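Local coordinates for histidine utilization repressor (Pseudomonas syringae pv. tomato, PDB 2PKH), which probably represses the hut genes of histidine breakdown in the absence of inducer, and is represented here by its C-terminal UTRA domain, at residues Gln61-Tyr66 with Ser81-Leu86. Residues are numbered along the deposited sequence; the frame is centred on the assembly and turned at random.
Sequences QVAPDY and SQVAPL
The peptide plane joining Val62 to Ala63 meets the side chain of Val83 at its oxygen edge: Val83 CG1 stands 3.2 Å from Val62 O, beyond the carbonyl and raised out of the peptide plane rather than lying in it. Val83 CG1 is on the same face of that plane as Val62 CB and Ala63 CB. It also lies 4.1 Å from Ala63 CB and as far from Ala63 CA, its single branch bridging a carbonyl oxygen and an alanine. It gets there with CG1 anti to the backbone N of Val83 (chi1 156°). One residue along, Val62 CG1 and Ala84 CB meet as methyl against methyl, at 4.1 Å. Val83 ends helix 76-83, and Ala84 is the first residue to leave helical geometry on the way to strand 88-97. The contact thus lays the helix end against the connection that leads from strand 49-59 into the helix. Ala63 also opens a type I turn, closed by Tyr66 N donating to Ala63 O at 3.1 Å. Within the UTRA domain, helix and loop sit beside an antiparallel sheet: Ala63 packs on Leu80 and Val58, Val62 on Val128, the two valines belonging to adjacent strands 49-59 and 126-136. The example illustrates how little a helix-end contact may require: about 117 Å² is buried in total, and one close methyl-to-oxygen approach is joined by two methyl pairs. Those pairs imply dispersion with little directional preference, while the approach to the oxygen is at most a weak polar contribution, leaving the carbonyl without a hydrogen bond from residues 81-86.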
loop_
_atom_site.group_PDB
_atom_site.type_symbol
_atom_site.label_atom_id
_atom_site.label_comp_id
_atom_site.label_asym_id
_atom_site.label_seq_id
_atom_site.Cartn_x
_atom_site.Cartn_y
_atom_site.Cartn_z
ATOM N N GLN B 61 -16.695 -20.386 -15.180
ATOM C CA GLN B 61 -16.135 -21.676 -14.722
ATOM C C GLN B 61 -15.661 -21.625 -13.294
ATOM O O GLN B 61 -15.713 -22.639 -12.641
ATOM C CB GLN B 61 -14.947 -22.152 -15.570
ATOM C CG GLN B 61 -15.094 -21.908 -17.054
ATOM C CD GLN B 61 -15.972 -22.916 -17.739
ATOM O OE1 GLN B 61 -15.560 -24.067 -17.996
ATOM N NE2 GLN B 61 -17.184 -22.495 -18.086
ATOM N N VAL B 62 -15.218 -20.437 -12.826
ATOM C CA VAL B 62 -14.633 -20.270 -11.492
ATOM C C VAL B 62 -15.709 -20.106 -10.446
ATOM O O VAL B 62 -15.580 -20.604 -9.320
ATOM C CB VAL B 62 -13.675 -19.013 -11.437
ATOM C CG1 VAL B 62 -13.228 -18.683 -10.024
ATOM C CG2 VAL B 62 -12.457 -19.235 -12.268
ATOM N N ALA B 63 -16.788 -19.401 -10.808
ATOM C CA ALA B 63 -17.838 -19.101 -9.855
ATOM C C ALA B 63 -19.185 -19.510 -10.502
ATOM O O ALA B 63 -20.005 -18.642 -10.934
ATOM C CB ALA B 63 -17.811 -17.618 -9.480
ATOM N N PRO B 64 -19.390 -20.831 -10.658
ATOM C CA PRO B 64 -20.574 -21.260 -11.385
ATOM C C PRO B 64 -21.910 -20.798 -10.829
ATOM O O PRO B 64 -22.904 -20.742 -11.580
ATOM C CB PRO B 64 -20.447 -22.794 -11.443
ATOM C CG PRO B 64 -19.297 -23.148 -10.623
ATOM C CD PRO B 64 -18.533 -21.958 -10.238
ATOM N N ASP B 65 -21.953 -20.451 -9.543
ATOM C CA ASP B 65 -23.227 -20.106 -8.911
ATOM C C ASP B 65 -23.395 -18.585 -8.687
ATOM O O ASP B 65 -24.282 -18.159 -7.926
ATOM C CB ASP B 65 -23.381 -20.838 -7.568
ATOM C CG ASP B 65 -23.426 -22.371 -7.739
ATOM O OD1 ASP B 65 -23.943 -22.844 -8.773
ATOM O OD2 ASP B 65 -22.914 -23.076 -6.853
ATOM N N TYR B 66 -22.553 -17.793 -9.358
ATOM C CA TYR B 66 -22.583 -16.347 -9.253
ATOM C C TYR B 66 -23.986 -15.765 -9.511
ATOM O O TYR B 66 -24.470 -14.937 -8.743
ATOM C CB TYR B 66 -21.530 -15.749 -10.193
ATOM C CG TYR B 66 -21.260 -14.240 -9.984
ATOM C CD1 TYR B 66 -20.353 -13.799 -9.068
ATOM C CD2 TYR B 66 -21.899 -13.304 -10.772
ATOM C CE1 TYR B 66 -20.109 -12.402 -8.883
ATOM C CE2 TYR B 66 -21.644 -11.877 -10.624
ATOM C CZ TYR B 66 -20.793 -11.459 -9.683
ATOM O OH TYR B 66 -20.513 -10.083 -9.598
ATOM N N SER B 81 -14.347 -13.915 -3.180
ATOM C CA SER B 81 -13.207 -14.288 -2.349
ATOM C C SER B 81 -13.486 -15.507 -1.440
ATOM O O SER B 81 -12.541 -16.089 -0.862
ATOM C CB SER B 81 -12.711 -13.062 -1.555
ATOM O OG SER B 81 -13.625 -12.801 -0.516
ATOM N N GLN B 82 -14.757 -15.916 -1.352
ATOM C CA GLN B 82 -15.177 -17.156 -0.670
ATOM C C GLN B 82 -15.063 -18.326 -1.601
ATOM O O GLN B 82 -14.871 -19.446 -1.182
ATOM C CB GLN B 82 -16.661 -17.119 -0.358
ATOM C CG GLN B 82 -17.133 -16.487 0.904
ATOM C CD GLN B 82 -18.626 -16.781 1.086
ATOM O OE1 GLN B 82 -19.338 -16.041 1.752
ATOM N NE2 GLN B 82 -19.102 -17.871 0.471
ATOM N N VAL B 83 -15.310 -18.078 -2.870
ATOM C CA VAL B 83 -15.407 -19.116 -3.872
ATOM C C VAL B 83 -14.021 -19.577 -4.277
ATOM O O VAL B 83 -13.812 -20.736 -4.573
ATOM C CB VAL B 83 -16.151 -18.563 -5.116
ATOM C CG1 VAL B 83 -15.768 -19.355 -6.363
ATOM C CG2 VAL B 83 -17.619 -18.625 -4.888
ATOM N N ALA B 84 -13.054 -18.653 -4.285
ATOM C CA ALA B 84 -11.714 -18.980 -4.761
ATOM C C ALA B 84 -10.712 -18.078 -4.072
ATOM O O ALA B 84 -11.040 -16.950 -3.719
ATOM C CB ALA B 84 -11.649 -18.780 -6.239
ATOM N N PRO B 85 -9.485 -18.568 -3.853
ATOM C CA PRO B 85 -8.481 -17.659 -3.251
ATOM C C PRO B 85 -7.988 -16.587 -4.212
ATOM O O PRO B 85 -7.465 -16.899 -5.265
ATOM C CB PRO B 85 -7.321 -18.591 -2.856
ATOM C CG PRO B 85 -7.532 -19.824 -3.614
ATOM C CD PRO B 85 -8.950 -19.922 -4.093
ATOM N N LEU B 86 -8.185 -15.326 -3.858
ATOM C CA LEU B 86 -7.877 -14.223 -4.775
ATOM C C LEU B 86 -6.481 -13.790 -4.437
ATOM O O LEU B 86 -6.229 -13.414 -3.321
ATOM C CB LEU B 86 -8.910 -13.095 -4.608
ATOM C CG LEU B 86 -10.369 -13.574 -4.952
ATOM C CD1 LEU B 86 -11.253 -12.428 -4.771
ATOM C CD2 LEU B 86 -10.525 -14.222 -6.389
#